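Local coordinates for suppressor protein MPT5 (PDB 5BZ1) that binds a specific sequence element in the 3'-untranslated region of target mRNAs through its Pumilio repeats and so regulates their expression after transcription, at residues P87-I92 against R100-I105; D107-E112 against D116-G121; N367-T372 against L390-Y395. One frame throughout, in Å; residues are numbered along the deposited sequence.

Contact 1 (P87-I92 against R100-I105); sequences PNVFQI and RSLQKI. With nucleotides of chain B.
Short helix 89-93 meets helix 98-107 where the CA atoms of Ile92 and Leu102 lie 7.1 Å apart. Both helices belong to Pumilio repeat 3. Leu102 is the centre of the contact. Leu102 CB lies 3.8 Å from Ile92 CG2, and the two side chains meet at about a right angle. CG of Leu102 stands anti to the backbone N (chi1 -170°). With this torsion and the bend at chi2, Leu102 CD2 comes within 4.0 Å of Ile92 CG2 and also approaches Val89 O. Leu102 CD2 is 4.2 Å from Val89 CG1. All three residues are buried, and their side chains meet through carbon atoms alone.

Helix 98-107 also carries the RNA-reading side chains of the repeat. Gln103 NE2 gives a nearly straight hydrogen bond of 2.9 Å to O4 of U7 of chain B, and a second bond joins it to Thr99. The Arg100 guanidinium is layered between two bases. U7 of chain B lies over the centre of one face. U9 of chain B lies over the opposite face, offset toward the rim. At the edge, in plane, Arg100 NH2 bonds OP2 of U9 of chain B at 3.0 Å.

Around the pair, Ile92 also packs on Leu54 and Ile57 of helix 53-57, and Leu102 touches Val144 of helix 141-151.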
# COMPACT_ATOMS: atom_id res chain seq x y z
N PRO A 87 9.99 -14.35 20.68
CA PRO A 87 9.35 -13.35 21.54
C PRO A 87 9.92 -11.93 21.36
O PRO A 87 9.29 -10.97 21.81
CB PRO A 87 9.67 -13.84 22.96
CG PRO A 87 9.90 -15.32 22.81
CD PRO A 87 10.56 -15.46 21.47
N ASN A 88 11.07 -11.80 20.70
CA ASN A 88 11.77 -10.52 20.62
C ASN A 88 11.65 -9.81 19.27
O ASN A 88 12.42 -8.89 18.99
CB ASN A 88 13.25 -10.69 20.95
CG ASN A 88 13.47 -11.50 22.21
OD1 ASN A 88 13.12 -11.06 23.31
ND2 ASN A 88 14.05 -12.68 22.06
N VAL A 89 10.69 -10.23 18.44
CA VAL A 89 10.58 -9.70 17.08
C VAL A 89 10.36 -8.18 17.01
O VAL A 89 10.81 -7.55 16.05
CB VAL A 89 9.49 -10.43 16.25
CG1 VAL A 89 9.93 -11.85 15.94
CG2 VAL A 89 8.15 -10.42 16.99
N PHE A 90 9.69 -7.60 18.00
CA PHE A 90 9.51 -6.15 18.01
C PHE A 90 10.84 -5.43 18.18
O PHE A 90 11.16 -4.51 17.43
CB PHE A 90 8.55 -5.69 19.12
CG PHE A 90 8.42 -4.19 19.22
CD1 PHE A 90 7.64 -3.49 18.31
CD2 PHE A 90 9.08 -3.48 20.22
CE1 PHE A 90 7.52 -2.11 18.39
CE2 PHE A 90 8.96 -2.10 20.31
CZ PHE A 90 8.18 -1.41 19.39
N GLN A 91 11.60 -5.85 19.19
CA GLN A 91 12.91 -5.27 19.47
C GLN A 91 13.85 -5.43 18.27
O GLN A 91 14.61 -4.52 17.93
CB GLN A 91 13.53 -5.96 20.69
CG GLN A 91 15.00 -5.62 20.92
CD GLN A 91 15.61 -6.44 22.03
OE1 GLN A 91 14.99 -7.39 22.52
NE2 GLN A 91 16.81 -6.08 22.45
N ILE A 92 13.78 -6.59 17.64
CA ILE A 92 14.61 -6.88 16.48
C ILE A 92 14.22 -6.02 15.27
O ILE A 92 15.09 -5.48 14.58
CB ILE A 92 14.53 -8.37 16.12
CG1 ILE A 92 15.15 -9.22 17.24
CG2 ILE A 92 15.22 -8.64 14.81
CD1 ILE A 92 14.88 -10.71 17.11
N ARG A 100 17.63 -6.35 9.34
CA ARG A 100 18.30 -7.05 8.25
C ARG A 100 18.35 -8.55 8.53
O ARG A 100 18.10 -9.37 7.65
CB ARG A 100 19.73 -6.51 8.05
CG ARG A 100 19.83 -4.99 7.90
CD ARG A 100 19.17 -4.49 6.63
NE ARG A 100 19.41 -3.06 6.43
CZ ARG A 100 20.01 -2.54 5.35
NH1 ARG A 100 20.41 -3.33 4.37
NH2 ARG A 100 20.19 -1.23 5.26
N SER A 101 18.68 -8.90 9.78
CA SER A 101 18.70 -10.29 10.22
C SER A 101 17.33 -10.95 10.07
O SER A 101 17.22 -12.04 9.52
CB SER A 101 19.14 -10.37 11.68
OG SER A 101 20.45 -9.86 11.86
N LEU A 102 16.29 -10.27 10.55
CA LEU A 102 14.94 -10.84 10.56
C LEU A 102 14.35 -10.98 9.15
O LEU A 102 13.67 -11.97 8.86
CB LEU A 102 14.02 -10.02 11.47
CG LEU A 102 12.65 -10.63 11.75
CD1 LEU A 102 12.81 -12.09 12.13
CD2 LEU A 102 11.94 -9.88 12.86
N GLN A 103 14.62 -10.00 8.28
CA GLN A 103 14.20 -10.09 6.89
C GLN A 103 14.77 -11.34 6.23
O GLN A 103 14.08 -12.04 5.50
CB GLN A 103 14.64 -8.85 6.11
CG GLN A 103 13.86 -7.57 6.40
CD GLN A 103 14.51 -6.35 5.79
OE1 GLN A 103 14.72 -6.28 4.58
NE2 GLN A 103 14.86 -5.38 6.64
N LYS A 104 16.05 -11.60 6.49
CA LYS A 104 16.72 -12.77 5.92
C LYS A 104 16.14 -14.06 6.47
O LYS A 104 15.92 -15.02 5.73
CB LYS A 104 18.23 -12.71 6.19
CG LYS A 104 19.02 -13.83 5.51
CD LYS A 104 18.79 -13.82 4.00
CE LYS A 104 19.52 -14.97 3.31
NZ LYS A 104 21.00 -14.79 3.30
N ILE A 105 15.88 -14.08 7.78
CA ILE A 105 15.29 -15.25 8.43
C ILE A 105 13.92 -15.59 7.84
O ILE A 105 13.67 -16.73 7.46
CB ILE A 105 15.18 -15.04 9.95
CG1 ILE A 105 16.57 -15.03 10.59
CG2 ILE A 105 14.32 -16.12 10.59
CD1 ILE A 105 16.58 -14.66 12.07
P U B 7 16.80 5.65 4.38
OP1 U B 7 17.08 5.83 5.83
OP2 U B 7 17.19 6.74 3.44
O5' U B 7 17.46 4.28 3.90
C5' U B 7 18.88 4.14 3.80
C4' U B 7 19.28 3.07 2.81
O4' U B 7 19.21 1.76 3.45
C3' U B 7 18.43 2.98 1.55
O3' U B 7 19.25 2.58 0.44
C2' U B 7 17.46 1.85 1.89
O2' U B 7 16.88 1.21 0.77
C1' U B 7 18.38 0.92 2.68
N1 U B 7 17.68 -0.02 3.58
C2 U B 7 17.58 -1.34 3.17
O2 U B 7 18.01 -1.73 2.10
N3 U B 7 16.93 -2.18 4.05
C4 U B 7 16.41 -1.84 5.28
O4 U B 7 15.86 -2.72 5.95
C5 U B 7 16.57 -0.46 5.64
C6 U B 7 17.19 0.39 4.80
P U B 9 23.45 -0.78 2.93
OP1 U B 9 23.58 -2.15 2.36
OP2 U B 9 22.10 -0.23 3.21
O5' U B 9 24.30 -0.73 4.27
C5' U B 9 24.30 0.41 5.12
C4' U B 9 24.73 0.03 6.51
O4' U B 9 23.75 -0.86 7.09
C3' U B 9 26.04 -0.74 6.58
O3' U B 9 27.17 0.11 6.60
C2' U B 9 25.88 -1.57 7.86
O2' U B 9 26.23 -0.81 9.01
C1' U B 9 24.38 -1.84 7.88
N1 U B 9 24.01 -3.18 7.34
C2 U B 9 24.12 -4.27 8.18
O2 U B 9 24.52 -4.19 9.33
N3 U B 9 23.75 -5.48 7.63
C4 U B 9 23.28 -5.69 6.35
O4 U B 9 22.99 -6.83 6.00
C5 U B 9 23.19 -4.50 5.54
C6 U B 9 23.54 -3.32 6.05

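Contact 2 (D107-E112 against D116-G121); sequences DTVDNE and DLIIKG
The loop that leaves helix 98-107 folds back here against helix 112-121, the helix that closes Pumilio repeat 3. Val109 and Ile118 make the apolar half of the contact. Val109 CG1 lies 3.8 Å from Ile118 CD1, and the two side chains approach at a slant. The Ile118 chain is extended beyond CG1 (chi2 167°), which carries CD1 out to the loop. Val109 also rests on Gln114 and Ile115.

The other half is the first turn of helix 112-121. Asp116 N donates to Glu112 O at 2.9 Å, with an N-H...O angle of 166°, in a regular i to i+4 helical bond. Asn111 is the N-cap, and its OD1 accepts from Gln114 N. In the Pumilio repeat this stretch joins the RNA-facing helix to the helix that follows, and the contact lies about 12 Å from the bound RNA.

The acidic side chains of Glu112 and Asp116 lie on the same side of the helix. Asp116 OD2 comes within 3.7 Å of Glu112 CG, and the two carboxylate planes are 80° apart. Glu112 OE2 and Asp116 OD2 are 4.4 Å apart. Lys156 NZ forms salt bridges to both Asp116 OD1 and Glu112 OE2, and probably offsets their repulsion. An asparagine in place of Asp116 would probably cost Lys156 one of its two salt bridges here and leave its charge balanced less well. Helix 75-85 lies against Asp110 and Leu117.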
# COMPACT_ATOMS: atom_id res chain seq x y z
N ASP A 107 12.85 -14.65 4.97
CA ASP A 107 13.05 -14.94 3.55
C ASP A 107 13.48 -16.38 3.30
O ASP A 107 13.31 -16.90 2.19
CB ASP A 107 14.07 -13.98 2.96
CG ASP A 107 13.99 -13.90 1.45
OD1 ASP A 107 12.87 -13.70 0.92
OD2 ASP A 107 15.03 -14.03 0.78
N THR A 108 14.02 -17.03 4.33
CA THR A 108 14.55 -18.39 4.19
C THR A 108 13.91 -19.42 5.13
O THR A 108 14.56 -20.41 5.48
CB THR A 108 16.08 -18.43 4.40
OG1 THR A 108 16.40 -17.96 5.72
CG2 THR A 108 16.78 -17.56 3.37
N VAL A 109 12.66 -19.20 5.53
CA VAL A 109 11.96 -20.19 6.36
C VAL A 109 11.83 -21.52 5.62
O VAL A 109 11.62 -21.54 4.40
CB VAL A 109 10.57 -19.71 6.82
CG1 VAL A 109 10.70 -18.63 7.89
CG2 VAL A 109 9.74 -19.22 5.64
N ASP A 110 11.95 -22.62 6.35
CA ASP A 110 11.93 -23.95 5.75
C ASP A 110 10.53 -24.55 5.70
O ASP A 110 10.21 -25.32 4.80
CB ASP A 110 12.84 -24.90 6.53
CG ASP A 110 14.29 -24.49 6.49
OD1 ASP A 110 14.84 -24.36 5.38
OD2 ASP A 110 14.89 -24.29 7.57
N ASN A 111 9.70 -24.19 6.68
CA ASN A 111 8.41 -24.85 6.85
C ASN A 111 7.40 -24.03 7.64
O ASN A 111 7.70 -22.94 8.13
CB ASN A 111 8.61 -26.22 7.52
CG ASN A 111 9.35 -26.11 8.84
OD1 ASN A 111 8.98 -25.33 9.72
ND2 ASN A 111 10.42 -26.89 8.99
N GLU A 112 6.20 -24.59 7.77
CA GLU A 112 5.08 -23.94 8.44
C GLU A 112 5.34 -23.71 9.93
O GLU A 112 4.93 -22.70 10.49
CB GLU A 112 3.82 -24.80 8.27
CG GLU A 112 2.53 -24.16 8.74
CD GLU A 112 1.76 -23.51 7.60
OE1 GLU A 112 2.34 -23.38 6.50
OE2 GLU A 112 0.58 -23.15 7.81
N ASP A 116 4.82 -20.15 11.77
CA ASP A 116 3.90 -19.99 12.89
C ASP A 116 4.57 -19.47 14.17
O ASP A 116 3.97 -18.72 14.93
CB ASP A 116 3.14 -21.29 13.16
CG ASP A 116 2.09 -21.58 12.10
OD1 ASP A 116 1.74 -20.65 11.34
OD2 ASP A 116 1.62 -22.73 12.02
N LEU A 117 5.82 -19.87 14.40
CA LEU A 117 6.60 -19.34 15.52
C LEU A 117 6.81 -17.84 15.38
O LEU A 117 6.59 -17.08 16.33
CB LEU A 117 7.94 -20.05 15.64
CG LEU A 117 7.92 -21.44 16.28
CD1 LEU A 117 9.28 -22.11 16.17
CD2 LEU A 117 7.48 -21.35 17.74
N ILE A 118 7.22 -17.41 14.19
CA ILE A 118 7.40 -15.99 13.89
C ILE A 118 6.08 -15.23 14.08
O ILE A 118 6.05 -14.18 14.72
CB ILE A 118 7.91 -15.80 12.44
CG1 ILE A 118 9.36 -16.26 12.33
CG2 ILE A 118 7.78 -14.35 12.01
CD1 ILE A 118 9.85 -16.39 10.89
N ILE A 119 5.00 -15.76 13.52
CA ILE A 119 3.68 -15.17 13.65
C ILE A 119 3.23 -15.10 15.11
O ILE A 119 2.58 -14.14 15.54
CB ILE A 119 2.64 -15.94 12.79
CG1 ILE A 119 2.95 -15.74 11.31
CG2 ILE A 119 1.22 -15.49 13.09
CD1 ILE A 119 3.04 -14.27 10.90
N LYS A 120 3.61 -16.10 15.90
CA LYS A 120 3.30 -16.11 17.32
C LYS A 120 4.00 -14.95 18.04
O LYS A 120 3.44 -14.34 18.95
CB LYS A 120 3.70 -17.45 17.95
CG LYS A 120 3.38 -17.57 19.44
CD LYS A 120 3.82 -18.92 19.98
CE LYS A 120 3.65 -19.00 21.48
NZ LYS A 120 4.08 -20.32 22.01
N GLY A 121 5.22 -14.65 17.61
CA GLY A 121 5.98 -13.56 18.20
C GLY A 121 5.35 -12.21 17.95
O GLY A 121 5.46 -11.29 18.77

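Contact 3 (N367-T372 against L390-Y395); sequences NLIVLT and LKVKAY
Ile369, Val392 and Tyr395 have the most surface buried in this contact between helices 354-375 and 385-398. It is apolar packing of two helices near the C-terminal end of the PUM-HD, the all-helical RNA-binding domain. The two segments run roughly antiparallel, with 138° between their directions, and their axes come within 10.2 Å. The CA atoms of Ile369 and Val392 are the nearest pair, 6.2 Å apart.

Ile369 points toward the other helix and lies over one face of the Tyr395 ring. Ile369 CG1 is 3.8 Å from the centroid of the Tyr395 ring and 12° off the ring normal, a CH-pi contact over the face. The three outer carbons of Ile369 share the work. CG1 sits over the middle of the ring. Ile369 CG2 reaches CD2 of Tyr395 at 3.8 Å. Ile369 CD1 turns back toward the root of the ring and touches Tyr395 CB at 4.1 Å. That turn comes from the bent isoleucine chain (chi2 -64°). On the tyrosine side, CG is anti to the backbone N, which extends the ring from its helix across Ile369.

Val392 sits one turn before Tyr395. Val392 CG1 faces Ile369 CG2 at a looser 4.3 Å, and Val392 CG2 meets Thr372 CG2. Thr372 turns its methyl to this apolar contact while its hydroxyl bonds back to its own helix. Thr372 OG1 gives a 2.7 Å hydrogen bond to Leu368 O from above the carbonyl plane. Thr372 N reaches the same oxygen from the opposite face, so two donors grip it.

Helix 318-326 adds Leu326, which packs on Ile369 and Thr372. Leu309 of helix 309-312 also touches Thr372, and Tyr331 from a loop packs on Tyr395.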
# COMPACT_ATOMS: atom_id res chain seq x y z
N ASN A 367 -24.85 20.92 -21.97
CA ASN A 367 -25.18 22.14 -21.24
C ASN A 367 -23.97 22.68 -20.48
O ASN A 367 -23.73 23.89 -20.44
CB ASN A 367 -26.36 21.90 -20.29
CG ASN A 367 -26.62 23.08 -19.37
OD1 ASN A 367 -26.63 22.94 -18.15
ND2 ASN A 367 -26.83 24.25 -19.96
N LEU A 368 -23.20 21.78 -19.88
CA LEU A 368 -21.99 22.17 -19.17
C LEU A 368 -20.95 22.76 -20.12
O LEU A 368 -20.26 23.72 -19.78
CB LEU A 368 -21.40 20.98 -18.40
CG LEU A 368 -20.15 21.26 -17.56
CD1 LEU A 368 -20.41 22.39 -16.59
CD2 LEU A 368 -19.70 20.02 -16.81
N ILE A 369 -20.86 22.19 -21.32
CA ILE A 369 -19.94 22.69 -22.34
C ILE A 369 -20.26 24.13 -22.74
O ILE A 369 -19.36 24.97 -22.82
CB ILE A 369 -19.95 21.78 -23.59
CG1 ILE A 369 -19.27 20.44 -23.31
CG2 ILE A 369 -19.26 22.47 -24.76
CD1 ILE A 369 -17.80 20.57 -22.96
N VAL A 370 -21.53 24.42 -22.99
CA VAL A 370 -21.92 25.76 -23.42
C VAL A 370 -21.74 26.79 -22.29
O VAL A 370 -21.33 27.92 -22.55
CB VAL A 370 -23.36 25.82 -24.02
CG1 VAL A 370 -23.54 24.74 -25.07
CG2 VAL A 370 -24.43 25.69 -22.95
N LEU A 371 -22.02 26.39 -21.06
CA LEU A 371 -21.81 27.27 -19.91
C LEU A 371 -20.31 27.54 -19.73
O LEU A 371 -19.91 28.66 -19.38
CB LEU A 371 -22.41 26.68 -18.64
CG LEU A 371 -23.94 26.64 -18.53
CD1 LEU A 371 -24.38 26.01 -17.22
CD2 LEU A 371 -24.51 28.03 -18.68
N THR A 372 -19.50 26.52 -19.96
CA THR A 372 -18.05 26.66 -19.90
C THR A 372 -17.54 27.64 -20.96
O THR A 372 -16.71 28.50 -20.67
CB THR A 372 -17.34 25.30 -20.05
OG1 THR A 372 -17.74 24.43 -18.99
CG2 THR A 372 -15.84 25.47 -20.00
N LEU A 390 -9.67 24.13 -25.80
CA LEU A 390 -9.42 22.99 -26.68
C LEU A 390 -10.42 21.86 -26.43
O LEU A 390 -10.92 21.25 -27.37
CB LEU A 390 -7.98 22.48 -26.51
CG LEU A 390 -7.56 21.31 -27.41
CD1 LEU A 390 -7.72 21.68 -28.88
CD2 LEU A 390 -6.12 20.88 -27.12
N LYS A 391 -10.71 21.60 -25.16
CA LYS A 391 -11.69 20.58 -24.78
C LYS A 391 -13.10 20.94 -25.26
O LYS A 391 -13.85 20.07 -25.72
CB LYS A 391 -11.67 20.35 -23.27
CG LYS A 391 -10.38 19.69 -22.76
CD LYS A 391 -10.42 19.47 -21.25
CE LYS A 391 -9.30 18.54 -20.78
NZ LYS A 391 -7.95 19.11 -21.04
N VAL A 392 -13.46 22.22 -25.16
CA VAL A 392 -14.74 22.70 -25.69
C VAL A 392 -14.80 22.43 -27.19
O VAL A 392 -15.80 21.94 -27.71
CB VAL A 392 -14.91 24.21 -25.43
CG1 VAL A 392 -16.00 24.80 -26.32
CG2 VAL A 392 -15.22 24.47 -23.96
N LYS A 393 -13.71 22.76 -27.88
CA LYS A 393 -13.59 22.55 -29.32
C LYS A 393 -13.65 21.07 -29.69
O LYS A 393 -14.30 20.70 -30.67
CB LYS A 393 -12.27 23.17 -29.81
CG LYS A 393 -11.69 22.55 -31.07
CD LYS A 393 -12.01 23.38 -32.30
CE LYS A 393 -10.86 23.34 -33.29
NZ LYS A 393 -11.20 23.99 -34.58
N ALA A 394 -12.99 20.23 -28.91
CA ALA A 394 -12.96 18.79 -29.15
C ALA A 394 -14.35 18.16 -29.00
O ALA A 394 -14.69 17.24 -29.74
CB ALA A 394 -11.96 18.11 -28.23
N TYR A 395 -15.12 18.65 -28.04
CA TYR A 395 -16.51 18.23 -27.89
C TYR A 395 -17.30 18.55 -29.16
O TYR A 395 -18.07 17.72 -29.64
CB TYR A 395 -17.17 18.94 -26.70
CG TYR A 395 -18.65 18.64 -26.54
CD1 TYR A 395 -19.08 17.53 -25.83
CD2 TYR A 395 -19.61 19.48 -27.09
CE1 TYR A 395 -20.42 17.25 -25.68
CE2 TYR A 395 -20.96 19.21 -26.94
CZ TYR A 395 -21.36 18.09 -26.24
OH TYR A 395 -22.70 17.82 -26.09

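In the fold
Contacts 1 and 2 are neighbours within Pumilio repeat 3. Their centres are 11 Å apart, and they touch where Val89 CG2 packs at 3.3 Å from Gly121 O. Helix 98-107 of contact 1 runs on into the loop of contact 2. Contact 1 bears the residues that bind U7 and U9 of chain B, while contact 2 is set back about 12 Å from the RNA. Contact 3 lies on the opposite side of the chain's centre, toward the C-terminal end of the scaffold. Its centre is 59 Å from that of contact 1, yet its nearest atom is about 6 Å from the RNA.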